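Local coordinates for protein flavin-dependent monooxygenase, oxygenase subunit HsaA (Rhodococcus sp., PDB 2RFQ) that hydroxylates the phenolic ring of the secosteroid 3-HSA, using reduced flavin and molecular oxygen, during bacterial breakdown of cholesterol, at residues R26-E31 with L355-R360; S118-M123 with W150-G155; N136-W141 with S192-V197. All blocks are in the same frame, centred on the assembly; numbering follows the deposited sequence.

In the fold
The three contacts span the acyl-CoA dehydrogenase-like fold of this oxygenase. Interaction 1 joins helix 27-33, near the start of the chain, to helix 354-365, near its end, and so closes a loop inside which the other two are nested. Interactions 2 and 3 belong to one mixed beta sheet, their centres 8 Å apart, and their segments alternate along the chain: 118-123, 136-141, 150-155, 192-197. They touch where Ser119 OG meets Ala140 O and Trp139 NE1 meets Gly154 O, both probable hydrogen bonds. Interaction 1 lies about 25 Å from interaction 3 and 27 Å from interaction 2, centre to centre. The sheet contacts carry residues that probably bind the flavin; the helical one ties the chain's two terminal regions together.

Interaction 1. Residues R26-E31 with L355-R360; sequences RAQETE and LQRFWR. With 1PS (3-pyridinium-1-ylpropane-1-sulfonate), chain E.
The guanidinium group of Arg357 has the backbone of Ala27 and Gln28 over one face, with Ala27 C 4.0 Å above the plane, while Gln28 OE1 and the carboxylate of Glu31 sit at its edge. Arg357 NH2 gives Gln28 OE1 an almost straight hydrogen bond of 2.6 Å, lying in the guanidinium plane. Its NE donates to Glu31 OE1 at 2.7 Å, reaching that oxygen from above the carboxylate plane. The bend at chi3 (-64°) turns this guanidinium toward helix 27-33. Arg360 meets the same carboxylate differently: the two planes are only 18° apart, and NH1 (2.9 Å) and NH2 (3.1 Å) both grip Glu31 OE2 on its syn side. From the edge Gln356 OE1 takes Arg360 NE and NH2, fixing the guanidinium's rotation. Long arginines suit this buried place because both reach one glutamate, while Val185 O accepts from Arg360 NH1. With an alanine here instead of Glu31, both arginines would probably lose their shared countercharge and turn more freely. Toward the start of helix 354-365, Leu355 N donates to sulfonate O3 of 1PS. Helical segments 27-31 and 355-360, their axes crossing at 45°, thus share a buried salt-bridge network joining N- and C-terminal helical regions of an acyl-CoA dehydrogenase-like fold.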
loop_
_atom_site.group_PDB
_atom_site.type_symbol
_atom_site.label_atom_id
_atom_site.label_comp_id
_atom_site.label_asym_id
_atom_site.label_seq_id
_atom_site.Cartn_x
_atom_site.Cartn_y
_atom_site.Cartn_z
ATOM N N ARG A 26 -16.256 -23.927 20.135
ATOM C CA ARG A 26 -16.298 -23.191 21.384
ATOM C C ARG A 26 -15.860 -21.742 21.249
ATOM O O ARG A 26 -15.869 -21.009 22.247
ATOM C CB ARG A 26 -15.380 -23.851 22.417
ATOM C CG ARG A 26 -15.789 -25.258 22.793
ATOM C CD ARG A 26 -14.920 -25.690 23.931
ATOM N NE ARG A 26 -15.464 -26.904 24.534
ATOM C CZ ARG A 26 -14.728 -27.843 25.122
ATOM N NH1 ARG A 26 -13.413 -27.709 25.224
ATOM N NH2 ARG A 26 -15.323 -28.915 25.631
ATOM N N ALA A 27 -15.433 -21.333 20.050
ATOM C CA ALA A 27 -14.856 -19.973 19.915
ATOM C C ALA A 27 -15.787 -18.844 20.408
ATOM O O ALA A 27 -15.305 -17.916 21.072
ATOM C CB ALA A 27 -14.372 -19.723 18.501
ATOM N N GLN A 28 -17.100 -18.897 20.107
ATOM C CA GLN A 28 -17.965 -17.791 20.581
ATOM C C GLN A 28 -18.105 -17.836 22.086
ATOM O O GLN A 28 -18.049 -16.814 22.754
ATOM C CB GLN A 28 -19.365 -17.717 19.921
ATOM C CG GLN A 28 -20.087 -16.382 20.305
ATOM C CD GLN A 28 -19.275 -15.100 19.926
ATOM O OE1 GLN A 28 -18.757 -14.998 18.834
ATOM N NE2 GLN A 28 -19.204 -14.133 20.833
ATOM N N GLU A 29 -18.286 -19.039 22.633
ATOM C CA GLU A 29 -18.395 -19.168 24.072
ATOM C C GLU A 29 -17.136 -18.637 24.775
ATOM O O GLU A 29 -17.211 -17.941 25.799
ATOM C CB GLU A 29 -18.660 -20.626 24.470
ATOM C CG GLU A 29 -18.947 -20.779 25.959
ATOM C CD GLU A 29 -19.585 -22.114 26.317
ATOM O OE1 GLU A 29 -20.465 -22.571 25.559
ATOM O OE2 GLU A 29 -19.254 -22.641 27.396
ATOM N N THR A 30 -15.977 -18.975 24.220
ATOM C CA THR A 30 -14.711 -18.516 24.766
ATOM C C THR A 30 -14.665 -16.984 24.780
ATOM O O THR A 30 -14.267 -16.380 25.771
ATOM C CB THR A 30 -13.558 -19.098 23.930
ATOM O OG1 THR A 30 -13.598 -20.524 24.090
ATOM C CG2 THR A 30 -12.191 -18.543 24.396
ATOM N N GLU A 31 -15.092 -16.348 23.692
ATOM C CA GLU A 31 -15.178 -14.884 23.689
ATOM C C GLU A 31 -16.146 -14.371 24.759
ATOM O O GLU A 31 -15.823 -13.473 25.523
ATOM C CB GLU A 31 -15.713 -14.395 22.354
ATOM C CG GLU A 31 -14.727 -14.219 21.271
ATOM C CD GLU A 31 -15.268 -13.174 20.303
ATOM O OE1 GLU A 31 -16.104 -13.546 19.469
ATOM O OE2 GLU A 31 -14.894 -11.989 20.414
ATOM N N LEU A 355 -14.914 -15.021 10.805
ATOM C CA LEU A 355 -13.947 -14.134 10.154
ATOM C C LEU A 355 -13.805 -12.796 10.898
ATOM O O LEU A 355 -12.652 -12.301 11.086
ATOM C CB LEU A 355 -14.280 -13.953 8.684
ATOM C CG LEU A 355 -13.412 -13.026 7.848
ATOM C CD1 LEU A 355 -11.942 -13.490 7.805
ATOM C CD2 LEU A 355 -13.979 -12.976 6.410
ATOM N N GLN A 356 -14.932 -12.195 11.311
ATOM C CA GLN A 356 -14.863 -10.933 12.069
ATOM C C GLN A 356 -14.128 -11.144 13.406
ATOM O O GLN A 356 -13.489 -10.217 13.913
ATOM C CB GLN A 356 -16.236 -10.293 12.287
ATOM C CG GLN A 356 -17.262 -11.211 12.935
ATOM C CD GLN A 356 -17.241 -11.167 14.472
ATOM O OE1 GLN A 356 -17.006 -10.117 15.073
ATOM N NE2 GLN A 356 -17.555 -12.313 15.113
ATOM N N ARG A 357 -14.248 -12.351 13.974
ATOM C CA ARG A 357 -13.519 -12.664 15.220
ATOM C C ARG A 357 -12.010 -12.721 14.992
ATOM O O ARG A 357 -11.252 -12.138 15.769
ATOM C CB ARG A 357 -14.021 -13.970 15.838
ATOM C CG ARG A 357 -13.596 -14.100 17.299
ATOM C CD ARG A 357 -13.973 -15.451 17.840
ATOM N NE ARG A 357 -15.421 -15.620 17.853
ATOM C CZ ARG A 357 -16.096 -16.451 17.066
ATOM N NH1 ARG A 357 -15.459 -17.227 16.196
ATOM N NH2 ARG A 357 -17.423 -16.520 17.174
ATOM N N PHE A 358 -11.560 -13.438 13.950
ATOM C CA PHE A 358 -10.129 -13.473 13.642
ATOM C C PHE A 358 -9.612 -12.070 13.380
ATOM O O PHE A 358 -8.488 -11.735 13.755
ATOM C CB PHE A 358 -9.891 -14.335 12.413
ATOM C CG PHE A 358 -9.998 -15.833 12.673
ATOM C CD1 PHE A 358 -9.180 -16.466 13.632
ATOM C CD2 PHE A 358 -10.871 -16.614 11.910
ATOM C CE1 PHE A 358 -9.254 -17.859 13.828
ATOM C CE2 PHE A 358 -10.977 -18.001 12.112
ATOM C CZ PHE A 358 -10.146 -18.627 13.064
ATOM N N TRP A 359 -10.450 -11.251 12.738
ATOM C CA TRP A 359 -10.093 -9.855 12.418
ATOM C C TRP A 359 -9.849 -9.064 13.701
ATOM O O TRP A 359 -8.779 -8.484 13.876
ATOM C CB TRP A 359 -11.215 -9.244 11.537
ATOM C CG TRP A 359 -11.042 -7.809 11.148
ATOM C CD1 TRP A 359 -10.064 -7.262 10.342
ATOM C CD2 TRP A 359 -11.876 -6.733 11.563
ATOM N NE1 TRP A 359 -10.256 -5.891 10.229
ATOM C CE2 TRP A 359 -11.359 -5.543 10.967
ATOM C CE3 TRP A 359 -13.013 -6.653 12.378
ATOM C CZ2 TRP A 359 -11.974 -4.286 11.148
ATOM C CZ3 TRP A 359 -13.619 -5.393 12.567
ATOM C CH2 TRP A 359 -13.087 -4.242 11.975
ATOM N N ARG A 360 -10.818 -9.072 14.620
ATOM C CA ARG A 360 -10.634 -8.344 15.885
ATOM C C ARG A 360 -9.497 -8.911 16.701
ATOM O O ARG A 360 -8.693 -8.166 17.296
ATOM C CB ARG A 360 -11.920 -8.377 16.695
ATOM C CG ARG A 360 -13.005 -7.473 16.064
ATOM C CD ARG A 360 -14.292 -7.497 16.900
ATOM N NE ARG A 360 -14.967 -8.800 16.855
ATOM C CZ ARG A 360 -14.934 -9.722 17.818
ATOM N NH1 ARG A 360 -14.241 -9.527 18.945
ATOM N NH2 ARG A 360 -15.588 -10.863 17.654
HETATM N N1 1PS E . -21.776 -16.035 7.750
HETATM C C1 1PS E . -22.583 -15.006 8.107
HETATM C C2 1PS E . -23.760 -15.237 8.823
HETATM C C3 1PS E . -22.091 -17.308 8.066
HETATM C C4 1PS E . -23.260 -17.597 8.778
HETATM C C5 1PS E . -24.100 -16.547 9.162
HETATM C C6 1PS E . -20.539 -15.777 6.990
HETATM C C7 1PS E . -19.479 -15.080 7.844
HETATM C C8 1PS E . -18.147 -14.976 7.100
HETATM S S1 1PS E . -17.150 -16.299 7.386
HETATM O O1 1PS E . -16.044 -16.160 6.401
HETATM O O2 1PS E . -17.854 -17.586 7.143
HETATM O O3 1PS E . -16.722 -16.277 8.820
HETATM O O HOH W 1 -18.483 -12.412 17.633
#

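Interaction 2. Residues S118-M123 with W150-G155; sequences SSYAPM and WAVLGG
Ser118 and Ser119 pair with Val152 and Leu153 as parallel neighbours in the mixed beta sheet of this acyl-CoA dehydrogenase-like fold, where strand 116-119 ends beside strand 150-159. Two backbone hydrogen bonds hold the register: Ser119 N to Val152 O at 3.1 Å, and Gly154 N to Ser119 O at 2.9 Å, the latter nearly straight. Beyond Ser119 the backbone of 118-123 leaves the strand, yet it still follows 150-155 through CA-H...O contacts from Gly154 CA to Tyr120 O and from Pro122 CA to Gly154 O. Glycine suits position 154 because a CB there would run into Tyr120 O.

The side chains sort by face. On that of Ser118 and Val152, Ser118 CB lies 3.6 Å from Val152 CG2 and also 3.7 Å above the plane of the Tyr120 ring, toward its rim. With chi1 at -68°, Tyr120 sets its CG beside its own backbone N, and the ring runs back alongside Val152, pointing the same way. Its hydroxyl is hydrogen-bonded to His95 ND1, so the tyrosine combines an apolar flank with a polar end. On the other face Leu153 CD2 packs against Ser119 CB, while Ser119 OG bonds to Ala140 O. Ser118, Ser119 and Tyr120 probably bind FMN, as in related enzymes. At the tyrosine's far end, Val152 CG2 approaches Tyr120 OH to 3.5 Å.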
loop_
_atom_site.group_PDB
_atom_site.type_symbol
_atom_site.label_atom_id
_atom_site.label_comp_id
_atom_site.label_asym_id
_atom_site.label_seq_id
_atom_site.Cartn_x
_atom_site.Cartn_y
_atom_site.Cartn_z
ATOM N N SER A 118 2.470 -15.152 32.611
ATOM C CA SER A 118 3.510 -14.122 32.712
ATOM C C SER A 118 2.986 -12.736 32.496
ATOM O O SER A 118 1.867 -12.546 32.013
ATOM C CB SER A 118 4.596 -14.359 31.658
ATOM O OG SER A 118 4.041 -14.127 30.361
ATOM N N SER A 119 3.825 -11.764 32.834
ATOM C CA SER A 119 3.632 -10.407 32.341
ATOM C C SER A 119 5.030 -9.825 32.340
ATOM O O SER A 119 5.588 -9.565 33.399
ATOM C CB SER A 119 2.687 -9.620 33.250
ATOM O OG SER A 119 2.522 -8.278 32.790
ATOM N N TYR A 120 5.625 -9.695 31.154
ATOM C CA TYR A 120 7.063 -9.344 31.108
ATOM C C TYR A 120 7.359 -7.856 31.077
ATOM O O TYR A 120 8.501 -7.439 31.364
ATOM C CB TYR A 120 7.756 -10.040 29.933
ATOM C CG TYR A 120 7.871 -11.542 30.051
ATOM C CD1 TYR A 120 8.617 -12.138 31.078
ATOM C CD2 TYR A 120 7.253 -12.377 29.113
ATOM C CE1 TYR A 120 8.727 -13.548 31.154
ATOM C CE2 TYR A 120 7.358 -13.762 29.175
ATOM C CZ TYR A 120 8.098 -14.348 30.211
ATOM O OH TYR A 120 8.236 -15.724 30.286
ATOM N N ALA A 121 6.347 -7.042 30.758
ATOM C CA ALA A 121 6.513 -5.588 30.778
ATOM C C ALA A 121 6.736 -5.125 32.218
ATOM O O ALA A 121 6.180 -5.711 33.151
ATOM C CB ALA A 121 5.281 -4.904 30.211
ATOM N N PRO A 122 7.552 -4.076 32.419
ATOM C CA PRO A 122 7.820 -3.698 33.800
ATOM C C PRO A 122 6.635 -2.979 34.425
ATOM O O PRO A 122 6.414 -1.791 34.164
ATOM C CB PRO A 122 9.020 -2.746 33.691
ATOM C CG PRO A 122 8.949 -2.184 32.298
ATOM C CD PRO A 122 8.271 -3.229 31.440
HETATM N N MSE A 123 5.873 -3.710 35.228
HETATM C CA MSE A 123 4.730 -3.151 35.945
HETATM C C MSE A 123 4.837 -3.417 37.443
HETATM O O MSE A 123 3.841 -3.379 38.187
HETATM C CB MSE A 123 3.418 -3.662 35.330
HETATM C CG MSE A 123 3.214 -3.084 33.943
HETATM SE SE MSE A 123 1.506 -3.622 33.143
HETATM C CE MSE A 123 2.104 -5.200 32.225
ATOM N N TRP A 150 1.497 -20.363 38.943
ATOM C CA TRP A 150 2.677 -19.516 39.151
ATOM C C TRP A 150 2.678 -18.442 38.084
ATOM O O TRP A 150 2.058 -18.609 37.026
ATOM C CB TRP A 150 3.966 -20.304 38.925
ATOM C CG TRP A 150 4.238 -21.359 39.976
ATOM C CD1 TRP A 150 3.652 -22.596 40.050
ATOM C CD2 TRP A 150 5.165 -21.285 41.074
ATOM N NE1 TRP A 150 4.148 -23.287 41.123
ATOM C CE2 TRP A 150 5.077 -22.512 41.771
ATOM C CE3 TRP A 150 6.063 -20.299 41.535
ATOM C CZ2 TRP A 150 5.851 -22.792 42.917
ATOM C CZ3 TRP A 150 6.845 -20.576 42.683
ATOM C CH2 TRP A 150 6.720 -21.820 43.352
ATOM N N ALA A 151 3.396 -17.352 38.343
ATOM C CA ALA A 151 3.608 -16.328 37.308
ATOM C C ALA A 151 5.062 -15.951 37.261
ATOM O O ALA A 151 5.746 -15.980 38.290
ATOM C CB ALA A 151 2.763 -15.090 37.583
ATOM N N VAL A 152 5.546 -15.629 36.061
ATOM C CA VAL A 152 6.850 -14.979 35.933
ATOM C C VAL A 152 6.618 -13.543 35.491
ATOM O O VAL A 152 5.907 -13.262 34.504
ATOM C CB VAL A 152 7.810 -15.726 34.982
ATOM C CG1 VAL A 152 8.301 -17.014 35.636
ATOM C CG2 VAL A 152 7.148 -16.012 33.625
ATOM N N LEU A 153 7.168 -12.634 36.288
ATOM C CA LEU A 153 6.799 -11.232 36.231
ATOM C C LEU A 153 8.037 -10.390 36.007
ATOM O O LEU A 153 8.985 -10.468 36.790
ATOM C CB LEU A 153 6.082 -10.839 37.536
ATOM C CG LEU A 153 4.793 -11.649 37.806
ATOM C CD1 LEU A 153 4.255 -11.348 39.196
ATOM C CD2 LEU A 153 3.756 -11.363 36.747
ATOM N N GLY A 154 8.037 -9.618 34.914
ATOM C CA GLY A 154 9.237 -8.861 34.510
ATOM C C GLY A 154 9.347 -7.531 35.241
ATOM O O GLY A 154 8.365 -6.800 35.407
ATOM N N GLY A 155 10.544 -7.197 35.699
ATOM C CA GLY A 155 10.715 -5.895 36.313
ATOM C C GLY A 155 12.143 -5.644 36.720
ATOM O O GLY A 155 12.975 -6.563 36.669
#

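Interaction 3. Residues N136-W141 with S192-V197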
loop_
_atom_site.group_PDB
_atom_site.type_symbol
_atom_site.label_atom_id
_atom_site.label_comp_id
_atom_site.label_asym_id
_atom_site.label_seq_id
_atom_site.Cartn_x
_atom_site.Cartn_y
_atom_site.Cartn_z
ATOM N N ASN A 136 6.720 -5.763 44.551
ATOM C CA ASN A 136 5.450 -5.033 44.506
ATOM C C ASN A 136 5.120 -4.739 43.062
ATOM O O ASN A 136 5.981 -4.298 42.286
ATOM C CB ASN A 136 5.521 -3.722 45.303
ATOM C CG ASN A 136 5.425 -3.951 46.797
ATOM O OD1 ASN A 136 4.337 -4.175 47.337
ATOM N ND2 ASN A 136 6.564 -3.895 47.477
ATOM N N GLY A 137 3.878 -5.007 42.679
ATOM C CA GLY A 137 3.468 -4.659 41.327
ATOM C C GLY A 137 2.024 -4.966 41.021
ATOM O O GLY A 137 1.330 -5.588 41.815
ATOM N N ALA A 138 1.592 -4.503 39.860
ATOM C CA ALA A 138 0.283 -4.834 39.317
ATOM C C ALA A 138 0.467 -5.075 37.817
ATOM O O ALA A 138 0.375 -4.158 36.981
ATOM C CB ALA A 138 -0.729 -3.701 39.612
ATOM N N TRP A 139 0.729 -6.333 37.490
ATOM C CA TRP A 139 1.129 -6.720 36.147
ATOM C C TRP A 139 -0.091 -7.096 35.298
ATOM O O TRP A 139 -0.672 -8.171 35.470
ATOM C CB TRP A 139 2.090 -7.908 36.213
ATOM C CG TRP A 139 3.530 -7.568 36.404
ATOM C CD1 TRP A 139 4.432 -7.269 35.429
ATOM C CD2 TRP A 139 4.245 -7.524 37.646
ATOM N NE1 TRP A 139 5.682 -7.048 35.984
ATOM C CE2 TRP A 139 5.587 -7.180 37.346
ATOM C CE3 TRP A 139 3.880 -7.728 38.983
ATOM C CZ2 TRP A 139 6.573 -7.068 38.334
ATOM C CZ3 TRP A 139 4.867 -7.604 39.980
ATOM C CH2 TRP A 139 6.195 -7.278 39.638
ATOM N N ALA A 140 -0.456 -6.193 34.389
ATOM C CA ALA A 140 -1.589 -6.395 33.461
ATOM C C ALA A 140 -1.240 -7.336 32.317
ATOM O O ALA A 140 -0.079 -7.722 32.128
ATOM C CB ALA A 140 -2.047 -5.047 32.890
ATOM N N TRP A 141 -2.273 -7.706 31.566
ATOM C CA TRP A 141 -2.127 -8.464 30.330
ATOM C C TRP A 141 -1.507 -9.856 30.529
ATOM O O TRP A 141 -0.743 -10.323 29.664
ATOM C CB TRP A 141 -1.358 -7.660 29.246
ATOM C CG TRP A 141 -1.850 -6.234 29.016
ATOM C CD1 TRP A 141 -1.606 -5.155 29.818
ATOM C CD2 TRP A 141 -2.618 -5.737 27.910
ATOM N NE1 TRP A 141 -2.192 -4.020 29.294
ATOM C CE2 TRP A 141 -2.822 -4.355 28.124
ATOM C CE3 TRP A 141 -3.146 -6.324 26.752
ATOM C CZ2 TRP A 141 -3.539 -3.544 27.223
ATOM C CZ3 TRP A 141 -3.851 -5.527 25.855
ATOM C CH2 TRP A 141 -4.047 -4.144 26.099
ATOM N N SER A 192 -6.828 -11.969 29.817
ATOM C CA SER A 192 -5.524 -11.368 30.095
ATOM C C SER A 192 -5.592 -10.387 31.270
ATOM O O SER A 192 -5.414 -9.174 31.104
ATOM C CB SER A 192 -4.939 -10.732 28.811
ATOM O OG SER A 192 -4.765 -11.759 27.836
ATOM N N ASN A 193 -5.842 -10.954 32.454
ATOM C CA ASN A 193 -6.100 -10.160 33.650
ATOM C C ASN A 193 -4.820 -9.730 34.368
ATOM O O ASN A 193 -3.716 -9.946 33.851
ATOM C CB ASN A 193 -7.090 -10.918 34.535
ATOM C CG ASN A 193 -8.481 -10.869 33.969
ATOM O OD1 ASN A 193 -9.186 -11.899 33.874
ATOM N ND2 ASN A 193 -8.885 -9.683 33.553
ATOM N N THR A 194 -4.976 -9.081 35.527
ATOM C CA THR A 194 -3.883 -8.352 36.163
ATOM C C THR A 194 -3.466 -9.051 37.436
ATOM O O THR A 194 -4.295 -9.353 38.294
ATOM C CB THR A 194 -4.294 -6.865 36.432
ATOM O OG1 THR A 194 -4.580 -6.226 35.179
ATOM C CG2 THR A 194 -3.191 -6.094 37.150
ATOM N N VAL A 195 -2.166 -9.291 37.536
ATOM C CA VAL A 195 -1.574 -10.045 38.638
ATOM C C VAL A 195 -1.011 -9.037 39.627
ATOM O O VAL A 195 -0.076 -8.283 39.310
ATOM C CB VAL A 195 -0.487 -11.001 38.132
ATOM C CG1 VAL A 195 0.284 -11.615 39.306
ATOM C CG2 VAL A 195 -1.118 -12.103 37.239
ATOM N N VAL A 196 -1.623 -9.014 40.805
ATOM C CA VAL A 196 -1.353 -7.989 41.815
ATOM C C VAL A 196 -0.525 -8.614 42.935
ATOM O O VAL A 196 -0.927 -9.628 43.537
ATOM C CB VAL A 196 -2.654 -7.374 42.383
ATOM C CG1 VAL A 196 -2.319 -6.324 43.452
ATOM C CG2 VAL A 196 -3.509 -6.745 41.263
ATOM N N VAL A 197 0.628 -7.997 43.182
ATOM C CA VAL A 197 1.637 -8.531 44.106
ATOM C C VAL A 197 1.914 -7.447 45.151
ATOM O O VAL A 197 2.264 -6.326 44.792
ATOM C CB VAL A 197 2.941 -8.916 43.331
ATOM C CG1 VAL A 197 4.032 -9.433 44.280
ATOM C CG2 VAL A 197 2.643 -9.960 42.249
HETATM O O HOH W 2 -4.933 -6.816 32.568
#
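Water 2 is gripped by three groups beside Trp141 and Ser192: it accepts from Trp141 N, donates to Ser192 O at 2.8 Å, and pairs with Thr194 OG1 at 2.7 Å. The water thus bridges the two backbones here. Threonine suits the spot because its two branches do different work. With OG1 anti to the carbonyl carbon (chi1 -62°), the hydroxyl reaches the water and also lies 3.5 Å from Ala140 CA, while CG2 lies against the Trp139 carbonyl. The small methyl of Ala140 lets that hydroxyl come close.

Further along, the segments run as an antiparallel pair, their strand axes 168° apart. Trp139 and Val195 form one hydrogen-bonded pair, with Trp139 N to Val195 O and Val195 N to Trp139 O both 2.8 Å long. Gly137 and Val197 form the next, and Ala138 with Val196 is the non-hydrogen-bonded pair between them. Glycine is apt at position 137, since a CB would clash with CZ3 of the Trp139 indole.

That indole lies on the same face as Val195 and Val197. Its six-membered ring carries the contact: the Trp139 and Val197 side chains cross at an angle, with Trp139 CZ3 4.0 Å from Val197 CG2, and Val195 O stands at the ring edge, near its plane. Beta-branched valines give this face a compact apolar surface, while the polar NE1 of Trp139 is hydrogen-bonded to Gly154 O.

Trp141, which probably binds FMN, as in related enzymes, meets the ring of Trp182 and packs on Ala346 of a second subunit. Within the sheet, strand 193-198 lies between strands 132-142 and 177-179, and Leu153 of strand 150-159 packs against Trp139, Val195 and Val197.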